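Local structure of 3-deoxy-D-manno-octulosonate 8-phosphate phosphatase KdsC (1K1E) at residues E6-V11 with A50-A55; A32-H37 with S62-R67; V124-I129 with S140-K145. The protein catalyses the metal-dependent hydrolysis of 3-deoxy-D-manno-octulosonate 8-phosphate to 3-deoxy-D-manno-octulosonate and inorganic phosphate, a step of lipopolysaccharide biosynthesis. All blocks are in the same frame, centred on the assembly; numbering follows the deposited sequence.

Contact 1 (E6-V11 with A50-A55)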
loop_
_atom_site.group_PDB
_atom_site.type_symbol
_atom_site.label_atom_id
_atom_site.label_comp_id
_atom_site.label_asym_id
_atom_site.label_seq_id
_atom_site.Cartn_x
_atom_site.Cartn_y
_atom_site.Cartn_z
ATOM N N GLU A 6 -17.603 -27.928 -6.743
ATOM C CA GLU A 6 -17.576 -28.706 -7.962
ATOM C C GLU A 6 -18.579 -28.288 -9.014
ATOM O O GLU A 6 -18.402 -28.572 -10.196
ATOM C CB GLU A 6 -17.894 -30.151 -7.663
ATOM C CG GLU A 6 -16.687 -31.021 -7.729
ATOM C CD GLU A 6 -17.123 -32.427 -7.930
ATOM O OE1 GLU A 6 -18.135 -32.774 -7.273
ATOM O OE2 GLU A 6 -16.483 -33.172 -8.719
ATOM N N ASN A 7 -19.659 -27.669 -8.589
ATOM C CA ASN A 7 -20.710 -27.317 -9.535
ATOM C C ASN A 7 -20.648 -25.856 -9.960
ATOM O O ASN A 7 -21.522 -25.413 -10.707
ATOM C CB ASN A 7 -22.091 -27.618 -8.930
ATOM C CG ASN A 7 -22.327 -29.131 -8.699
ATOM O OD1 ASN A 7 -21.924 -29.966 -9.514
ATOM N ND2 ASN A 7 -22.986 -29.469 -7.611
ATOM N N ILE A 8 -19.643 -25.091 -9.506
ATOM C CA ILE A 8 -19.654 -23.687 -9.892
ATOM C C ILE A 8 -19.360 -23.495 -11.358
ATOM O O ILE A 8 -18.369 -24.032 -11.865
ATOM C CB ILE A 8 -18.625 -22.861 -9.043
ATOM C CG1 ILE A 8 -19.080 -22.954 -7.557
ATOM C CG2 ILE A 8 -18.568 -21.398 -9.544
ATOM C CD1 ILE A 8 -18.169 -22.299 -6.529
ATOM N N LYS A 9 -20.233 -22.734 -12.014
ATOM C CA LYS A 9 -20.127 -22.396 -13.416
ATOM C C LYS A 9 -20.007 -20.897 -13.627
ATOM O O LYS A 9 -19.698 -20.464 -14.735
ATOM C CB LYS A 9 -21.354 -22.900 -14.216
ATOM C CG LYS A 9 -21.446 -24.424 -14.221
ATOM C CD LYS A 9 -20.192 -25.093 -14.775
ATOM C CE LYS A 9 -19.902 -24.690 -16.225
ATOM N NZ LYS A 9 -18.833 -25.521 -16.696
ATOM N N PHE A 10 -20.207 -20.118 -12.572
ATOM C CA PHE A 10 -20.202 -18.663 -12.653
ATOM C C PHE A 10 -19.709 -18.077 -11.339
ATOM O O PHE A 10 -20.102 -18.491 -10.269
ATOM C CB PHE A 10 -21.639 -18.228 -12.922
ATOM C CG PHE A 10 -21.833 -16.774 -13.280
ATOM C CD1 PHE A 10 -20.910 -16.052 -14.058
ATOM C CD2 PHE A 10 -23.031 -16.142 -12.875
ATOM C CE1 PHE A 10 -21.172 -14.697 -14.429
ATOM C CE2 PHE A 10 -23.308 -14.808 -13.230
ATOM C CZ PHE A 10 -22.396 -14.084 -13.991
ATOM N N VAL A 11 -18.870 -17.084 -11.462
ATOM C CA VAL A 11 -18.320 -16.380 -10.297
ATOM C C VAL A 11 -18.628 -14.923 -10.521
ATOM O O VAL A 11 -18.308 -14.361 -11.581
ATOM C CB VAL A 11 -16.832 -16.544 -10.239
ATOM C CG1 VAL A 11 -16.212 -15.564 -9.169
ATOM C CG2 VAL A 11 -16.524 -17.965 -9.906
ATOM N N ALA A 50 -11.513 -22.466 -18.023
ATOM C CA ALA A 50 -12.014 -23.710 -17.479
ATOM C C ALA A 50 -13.552 -23.755 -17.530
ATOM O O ALA A 50 -14.177 -24.512 -16.763
ATOM C CB ALA A 50 -11.535 -23.874 -16.041
ATOM N N ASP A 51 -14.124 -22.923 -18.407
ATOM C CA ASP A 51 -15.561 -22.822 -18.665
ATOM C C ASP A 51 -16.345 -22.275 -17.487
ATOM O O ASP A 51 -17.476 -22.662 -17.295
ATOM C CB ASP A 51 -16.136 -24.194 -19.038
ATOM C CG ASP A 51 -17.486 -24.091 -19.731
ATOM O OD1 ASP A 51 -18.342 -24.985 -19.496
ATOM O OD2 ASP A 51 -17.699 -23.129 -20.516
ATOM N N ILE A 52 -15.732 -21.422 -16.682
ATOM C CA ILE A 52 -16.485 -20.820 -15.583
ATOM C C ILE A 52 -16.534 -19.335 -15.879
ATOM O O ILE A 52 -15.489 -18.647 -15.879
ATOM C CB ILE A 52 -15.763 -21.075 -14.291
ATOM C CG1 ILE A 52 -15.750 -22.585 -13.998
ATOM C CG2 ILE A 52 -16.421 -20.199 -13.203
ATOM C CD1 ILE A 52 -14.853 -22.911 -12.796
ATOM N N GLN A 53 -17.721 -18.793 -16.141
ATOM C CA GLN A 53 -17.726 -17.387 -16.490
ATOM C C GLN A 53 -17.453 -16.498 -15.287
ATOM O O GLN A 53 -17.677 -16.920 -14.133
ATOM C CB GLN A 53 -19.069 -17.043 -17.076
ATOM C CG GLN A 53 -19.382 -17.910 -18.310
ATOM C CD GLN A 53 -20.833 -17.670 -18.770
ATOM O OE1 GLN A 53 -21.164 -16.594 -19.261
ATOM N NE2 GLN A 53 -21.684 -18.647 -18.553
ATOM N N VAL A 54 -17.023 -15.280 -15.554
ATOM C CA VAL A 54 -16.796 -14.339 -14.460
ATOM C C VAL A 54 -17.572 -13.039 -14.730
ATOM O O VAL A 54 -17.594 -12.542 -15.843
ATOM C CB VAL A 54 -15.309 -14.048 -14.279
ATOM C CG1 VAL A 54 -15.123 -12.977 -13.218
ATOM C CG2 VAL A 54 -14.543 -15.406 -13.964
ATOM N N ALA A 55 -18.220 -12.501 -13.707
ATOM C CA ALA A 55 -18.944 -11.229 -13.823
ATOM C C ALA A 55 -18.481 -10.285 -12.697
ATOM O O ALA A 55 -18.020 -10.754 -11.636
ATOM C CB ALA A 55 -20.457 -11.437 -13.721
HETATM O O HOH W 1 -20.304 -21.037 -17.375
HETATM O O HOH W 2 -16.167 -25.580 -15.381
#

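Contact 2 (A32-H37 with S62-R67)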
loop_
_atom_site.group_PDB
_atom_site.type_symbol
_atom_site.label_atom_id
_atom_site.label_comp_id
_atom_site.label_asym_id
_atom_site.label_seq_id
_atom_site.Cartn_x
_atom_site.Cartn_y
_atom_site.Cartn_z
ATOM N N ALA A 32 -9.215 8.502 -9.448
ATOM C CA ALA A 32 -8.271 8.770 -10.518
ATOM C C ALA A 32 -7.495 7.557 -10.905
ATOM O O ALA A 32 -6.988 7.483 -12.006
ATOM C CB ALA A 32 -7.321 9.868 -10.098
ATOM N N ILE A 33 -7.391 6.612 -9.989
ATOM C CA ILE A 33 -6.647 5.377 -10.174
ATOM C C ILE A 33 -7.442 4.314 -9.431
ATOM O O ILE A 33 -8.060 4.605 -8.378
ATOM C CB ILE A 33 -5.237 5.463 -9.474
ATOM C CG1 ILE A 33 -4.292 6.388 -10.245
ATOM C CG2 ILE A 33 -4.560 4.050 -9.389
ATOM C CD1 ILE A 33 -3.135 6.776 -9.390
ATOM N N LYS A 34 -7.542 3.159 -10.058
ATOM C CA LYS A 34 -8.082 1.974 -9.404
ATOM C C LYS A 34 -6.969 0.955 -9.402
ATOM O O LYS A 34 -6.351 0.699 -10.436
ATOM C CB LYS A 34 -9.336 1.428 -10.082
ATOM C CG LYS A 34 -10.482 2.405 -9.926
ATOM C CD LYS A 34 -11.825 1.754 -10.322
ATOM C CE LYS A 34 -12.249 0.783 -9.194
ATOM N NZ LYS A 34 -12.532 1.480 -7.826
ATOM N N SER A 35 -6.729 0.312 -8.262
ATOM C CA SER A 35 -5.599 -0.581 -8.190
ATOM C C SER A 35 -6.026 -2.037 -8.070
ATOM O O SER A 35 -6.546 -2.419 -7.022
ATOM C CB SER A 35 -4.748 -0.158 -6.990
ATOM O OG SER A 35 -4.381 1.226 -7.128
ATOM N N PHE A 36 -5.751 -2.837 -9.090
ATOM C CA PHE A 36 -6.176 -4.266 -9.092
ATOM C C PHE A 36 -4.986 -5.135 -8.772
ATOM O O PHE A 36 -3.900 -4.596 -8.479
ATOM C CB PHE A 36 -6.750 -4.585 -10.465
ATOM C CG PHE A 36 -7.932 -3.751 -10.797
ATOM C CD1 PHE A 36 -7.805 -2.600 -11.589
ATOM C CD2 PHE A 36 -9.179 -4.062 -10.253
ATOM C CE1 PHE A 36 -8.914 -1.769 -11.833
ATOM C CE2 PHE A 36 -10.294 -3.206 -10.511
ATOM C CZ PHE A 36 -10.148 -2.079 -11.287
ATOM N N HIS A 37 -5.143 -6.456 -8.785
ATOM C CA HIS A 37 -4.002 -7.304 -8.457
ATOM C C HIS A 37 -3.765 -8.245 -9.609
ATOM O O HIS A 37 -4.708 -8.894 -10.106
ATOM C CB HIS A 37 -4.260 -8.052 -7.141
ATOM C CG HIS A 37 -3.069 -8.795 -6.657
ATOM N ND1 HIS A 37 -2.337 -8.411 -5.549
ATOM C CD2 HIS A 37 -2.439 -9.886 -7.172
ATOM C CE1 HIS A 37 -1.308 -9.243 -5.394
ATOM N NE2 HIS A 37 -1.353 -10.142 -6.361
ATOM N N SER A 62 -17.113 3.396 -13.694
ATOM C CA SER A 62 -16.110 4.362 -14.098
ATOM C C SER A 62 -15.438 3.825 -15.324
ATOM O O SER A 62 -15.420 2.637 -15.577
ATOM C CB SER A 62 -15.065 4.614 -13.015
ATOM O OG SER A 62 -14.065 3.627 -13.055
ATOM N N PRO A 63 -14.856 4.721 -16.116
ATOM C CA PRO A 63 -14.191 4.266 -17.317
ATOM C C PRO A 63 -12.905 3.537 -16.903
ATOM O O PRO A 63 -12.362 2.749 -17.682
ATOM C CB PRO A 63 -14.000 5.585 -18.107
ATOM C CG PRO A 63 -13.967 6.605 -17.074
ATOM C CD PRO A 63 -14.974 6.192 -16.085
ATOM N N ILE A 64 -12.441 3.760 -15.670
ATOM C CA ILE A 64 -11.254 3.001 -15.187
ATOM C C ILE A 64 -11.671 1.539 -15.001
ATOM O O ILE A 64 -11.032 0.625 -15.472
ATOM C CB ILE A 64 -10.718 3.533 -13.843
ATOM C CG1 ILE A 64 -10.348 5.006 -13.983
ATOM C CG2 ILE A 64 -9.479 2.690 -13.462
ATOM C CD1 ILE A 64 -9.919 5.718 -12.687
ATOM N N LEU A 65 -12.739 1.328 -14.262
ATOM C CA LEU A 65 -13.240 -0.024 -14.083
ATOM C C LEU A 65 -13.583 -0.681 -15.422
ATOM O O LEU A 65 -13.330 -1.843 -15.624
ATOM C CB LEU A 65 -14.459 -0.003 -13.108
ATOM C CG LEU A 65 -14.987 -1.415 -12.798
ATOM C CD1 LEU A 65 -13.926 -2.408 -12.285
ATOM C CD2 LEU A 65 -16.053 -1.272 -11.755
ATOM N N ARG A 66 -14.142 0.060 -16.367
ATOM C CA ARG A 66 -14.459 -0.536 -17.649
ATOM C C ARG A 66 -13.222 -0.981 -18.437
ATOM O O ARG A 66 -13.236 -1.993 -19.108
ATOM C CB ARG A 66 -15.338 0.462 -18.414
ATOM C CG ARG A 66 -16.794 0.380 -17.879
ATOM C CD ARG A 66 -17.701 1.448 -18.471
ATOM N NE ARG A 66 -19.084 1.396 -17.953
ATOM C CZ ARG A 66 -20.076 0.716 -18.521
ATOM N NH1 ARG A 66 -19.856 0.005 -19.605
ATOM N NH2 ARG A 66 -21.325 0.830 -18.071
ATOM N N ARG A 67 -12.144 -0.228 -18.286
ATOM C CA ARG A 67 -10.901 -0.548 -18.960
ATOM C C ARG A 67 -10.357 -1.853 -18.376
ATOM O O ARG A 67 -9.899 -2.723 -19.100
ATOM C CB ARG A 67 -9.906 0.586 -18.750
ATOM C CG ARG A 67 -8.483 0.321 -19.396
ATOM C CD ARG A 67 -8.608 -0.207 -20.766
ATOM N NE ARG A 67 -7.320 -0.534 -21.376
ATOM C CZ ARG A 67 -6.731 0.184 -22.325
ATOM N NH1 ARG A 67 -7.341 1.277 -22.776
ATOM N NH2 ARG A 67 -5.531 -0.192 -22.825
#

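Contact 3 (V124-I129 with S140-K145)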
loop_
_atom_site.group_PDB
_atom_site.type_symbol
_atom_site.label_atom_id
_atom_site.label_comp_id
_atom_site.label_asym_id
_atom_site.label_seq_id
_atom_site.Cartn_x
_atom_site.Cartn_y
_atom_site.Cartn_z
ATOM N N VAL A 124 -13.523 -11.847 1.778
ATOM C CA VAL A 124 -12.083 -11.560 1.881
ATOM C C VAL A 124 -11.698 -11.500 3.350
ATOM O O VAL A 124 -12.549 -11.261 4.232
ATOM C CB VAL A 124 -11.696 -10.223 1.163
ATOM C CG1 VAL A 124 -11.977 -10.366 -0.326
ATOM C CG2 VAL A 124 -12.501 -9.029 1.740
ATOM N N ALA A 125 -10.424 -11.742 3.609
ATOM C CA ALA A 125 -9.942 -11.797 5.009
ATOM C C ALA A 125 -10.155 -10.578 5.888
ATOM O O ALA A 125 -10.157 -10.688 7.120
ATOM C CB ALA A 125 -8.483 -12.151 5.007
ATOM N N ASP A 126 -10.211 -9.407 5.295
ATOM C CA ASP A 126 -10.340 -8.191 6.098
ATOM C C ASP A 126 -11.754 -7.687 6.123
ATOM O O ASP A 126 -12.016 -6.584 6.595
ATOM C CB ASP A 126 -9.387 -7.065 5.637
ATOM C CG ASP A 126 -9.468 -6.786 4.137
ATOM O OD1 ASP A 126 -9.212 -5.646 3.764
ATOM O OD2 ASP A 126 -9.762 -7.669 3.302
ATOM N N ALA A 127 -12.690 -8.530 5.678
ATOM C CA ALA A 127 -14.091 -8.164 5.754
ATOM C C ALA A 127 -14.520 -8.153 7.245
ATOM O O ALA A 127 -13.921 -8.829 8.096
ATOM C CB ALA A 127 -14.978 -9.213 4.997
ATOM N N PRO A 128 -15.573 -7.394 7.581
ATOM C CA PRO A 128 -15.958 -7.425 9.005
ATOM C C PRO A 128 -16.606 -8.683 9.395
ATOM O O PRO A 128 -17.103 -9.454 8.559
ATOM C CB PRO A 128 -16.916 -6.246 9.161
ATOM C CG PRO A 128 -17.504 -6.096 7.741
ATOM C CD PRO A 128 -16.336 -6.394 6.826
ATOM N N ILE A 129 -16.671 -8.850 10.709
ATOM C CA ILE A 129 -17.213 -10.061 11.277
ATOM C C ILE A 129 -18.568 -10.435 10.757
ATOM O O ILE A 129 -18.839 -11.604 10.466
ATOM C CB ILE A 129 -17.304 -9.878 12.769
ATOM C CG1 ILE A 129 -15.902 -9.548 13.300
ATOM C CG2 ILE A 129 -17.935 -11.074 13.419
ATOM C CD1 ILE A 129 -15.096 -10.764 13.516
ATOM N N SER A 140 -8.315 -16.533 3.412
ATOM C CA SER A 140 -7.202 -16.087 4.257
ATOM C C SER A 140 -6.519 -14.832 3.738
ATOM O O SER A 140 -5.776 -14.201 4.481
ATOM C CB SER A 140 -6.173 -17.233 4.419
ATOM O OG SER A 140 -5.387 -17.451 3.239
ATOM N N THR A 141 -6.742 -14.500 2.460
ATOM C CA THR A 141 -6.104 -13.323 1.834
ATOM C C THR A 141 -6.930 -12.035 1.881
ATOM O O THR A 141 -8.143 -12.064 1.690
ATOM C CB THR A 141 -5.774 -13.626 0.391
ATOM O OG1 THR A 141 -5.070 -14.868 0.315
ATOM C CG2 THR A 141 -4.950 -12.511 -0.146
ATOM N N HIS A 142 -6.290 -10.905 2.207
ATOM C CA HIS A 142 -7.016 -9.631 2.236
ATOM C C HIS A 142 -7.470 -9.186 0.886
ATOM O O HIS A 142 -6.834 -9.517 -0.130
ATOM C CB HIS A 142 -6.174 -8.501 2.794
ATOM C CG HIS A 142 -5.944 -8.603 4.277
ATOM N ND1 HIS A 142 -5.578 -7.524 5.057
ATOM C CD2 HIS A 142 -6.030 -9.659 5.111
ATOM C CE1 HIS A 142 -5.445 -7.917 6.314
ATOM N NE2 HIS A 142 -5.714 -9.213 6.372
ATOM N N GLY A 143 -8.552 -8.404 0.858
ATOM C CA GLY A 143 -9.009 -7.908 -0.407
ATOM C C GLY A 143 -7.892 -7.135 -1.149
ATOM O O GLY A 143 -7.069 -6.412 -0.551
ATOM N N GLY A 144 -7.893 -7.243 -2.463
ATOM C CA GLY A 144 -6.873 -6.577 -3.281
ATOM C C GLY A 144 -5.468 -7.168 -3.248
ATOM O O GLY A 144 -4.542 -6.671 -3.948
ATOM N N LYS A 145 -5.297 -8.234 -2.446
ATOM C CA LYS A 145 -4.003 -8.881 -2.338
ATOM C C LYS A 145 -4.010 -10.288 -2.886
ATOM O O LYS A 145 -3.134 -11.074 -2.542
ATOM C CB LYS A 145 -3.536 -8.932 -0.879
ATOM C CG LYS A 145 -3.541 -7.578 -0.225
ATOM C CD LYS A 145 -2.766 -6.543 -0.979
ATOM C CE LYS A 145 -2.687 -5.221 -0.161
ATOM N NZ LYS A 145 -2.389 -4.068 -1.073
HETATM O O HOH W 3 -6.953 -5.212 1.971
#

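Contact 1 (E6-V11 with A50-A55)
I8 meets I52 at the start of the pairing: its carbonyl oxygen lies 3.7 Å from I52 CG1, while helix 147-158 packs against its side chain through I155. K9 reaches across by a folded route. Its chain bends at chi2 and chi3, which brings NZ to D51, where it forms a salt bridge of 2.9 Å with OD1, approached from above the carboxylate plane. A longer, weak bond joins the same ammonium to D51 O. D51, at positive phi, is the C-prime residue of the Schellman motif that ends helix 38-49. K9 O receives Q53 N at 2.9 Å and also a water that bridges to Q53 NE2, whose protein partner is A95 O. From here the segments are neighbouring parallel strands, 10-14 and 53-58, in the central sheet of the haloacid dehalogenase (HAD) fold. F10 has CG anti to its own N (chi1 -170°), which sends the ring across the adjacent strand: CD1 meets Q53 O at the ring edge, 3.3 Å away, and CZ presses on A55 CB at 3.3 Å. V11 uses both its backbone N and its backbone O, the N giving to Q53 O (2.9 Å, 157° at the hydrogen) and the O taking A55 N (2.8 Å). On the face opposite F10, V11 CG2 touches I52 CG2 beneath helices 38-49 and 147-158.

Contact 2 (A32-H37 with S62-R67)
K34 lays the aliphatic part of its side chain over I64, CB resting 3.6 Å from I64 CG2 and CG almost as near. The contact joins strand 30-37, half of a beta hairpin with 23-27, to the first turn of helix 63-72, which follows strand 53-58 of the HAD core; strand and helix axes run 34° apart and approach to 8.6 Å. I64 uses two branches. CG2 lies against K34, whereas the CG1 branch carries CD1 to the strand backbone, 3.5 Å from A32 O. Past CG the lysine bends at chi3 and chi4, and NZ forms salt bridges with E31 and D16. Because D16 is a cobalt ligand, this lysine is a second-shell partner of the metal site. Two residues on, on the same side of the strand, F36 meets L65 at about a right angle, with CZ 3.9 Å from L65 CD1. The ring also packs edge-to-face with Y26 of the second subunit, and residues 34-37 pair antiparallel with a strand of that subunit, continuing the sheet across the interface. At the helix start S62 is the N-cap, its hydroxyl held between the backbone N and the carbonyl carbon (chi1 83°). L65 N-H points almost straight at S62 OG, 2.9 Å away with 177° at the hydrogen, while K34 CD lies 4.0 Å from the same oxygen.

Contact 3 (V124-I129 with S140-K145)
D126 reaches from one loop of the HAD core to another, placing its CB over the face of the H142 ring and its carboxylate at the backbone of G143. The two loops follow the parallel strands 120-123 and 137-138, and each makes a beta turn: type I from V124 to A127, type II from H142 to K145. Starting at CB, the aspartate makes a CH-pi contact with the imidazole, 4.0 Å from CB to the ring centroid and 12° off the ring normal. CG comes next, held between the backbone N and the carbonyl carbon (chi1 51°); this lays the carboxylate over the CB-CG end of the histidine, nearly parallel to the ring (5° between planes). OD2 then takes G143 N-H on its syn side, tilted out of the carboxylate plane, in a short and straight bond of 2.8 Å. OD1 receives a hydrogen bond from a water that also donates to G143 O, so the carboxylate is bound directly to the amide of this glycine and, through the water, to its carbonyl. The same oxygen has a long, weak ion pair with R39 of the third subunit. V124 sets CB 3.6 Å from G143 N, and its side chain also packs against V18 and D107, a cobalt ligand. T141 OG1 is hydrogen-bonded to E150, while the carbonyl of T141 serves the first loop. A125 N donates to T141 O over 3.0 Å, coming from above the carbonyl plane, and A125 CB lies 3.5 Å from H142 CD2.

How the contacts relate
The three contacts mark different parts of one HAD phosphatase subunit. Contact 1 belongs to the central sheet; its V11 side chain lies about 14 Å from the cobalt ion, and strand 10-14 ends at the metal ligand D14. Contacts 2 and 3 lie nearer the metal, with the side chains of K34 and V124 about 9 and 7 Å from it. They touch directly: H37 ND1 approaches G144 O at 3.2 Å, probably a hydrogen bond, and H37 probably binds substrate, as in related enzymes. Contact 1 touches neither, its nearest atoms being about 9 Å from contact 2 and about 11 Å from contact 3.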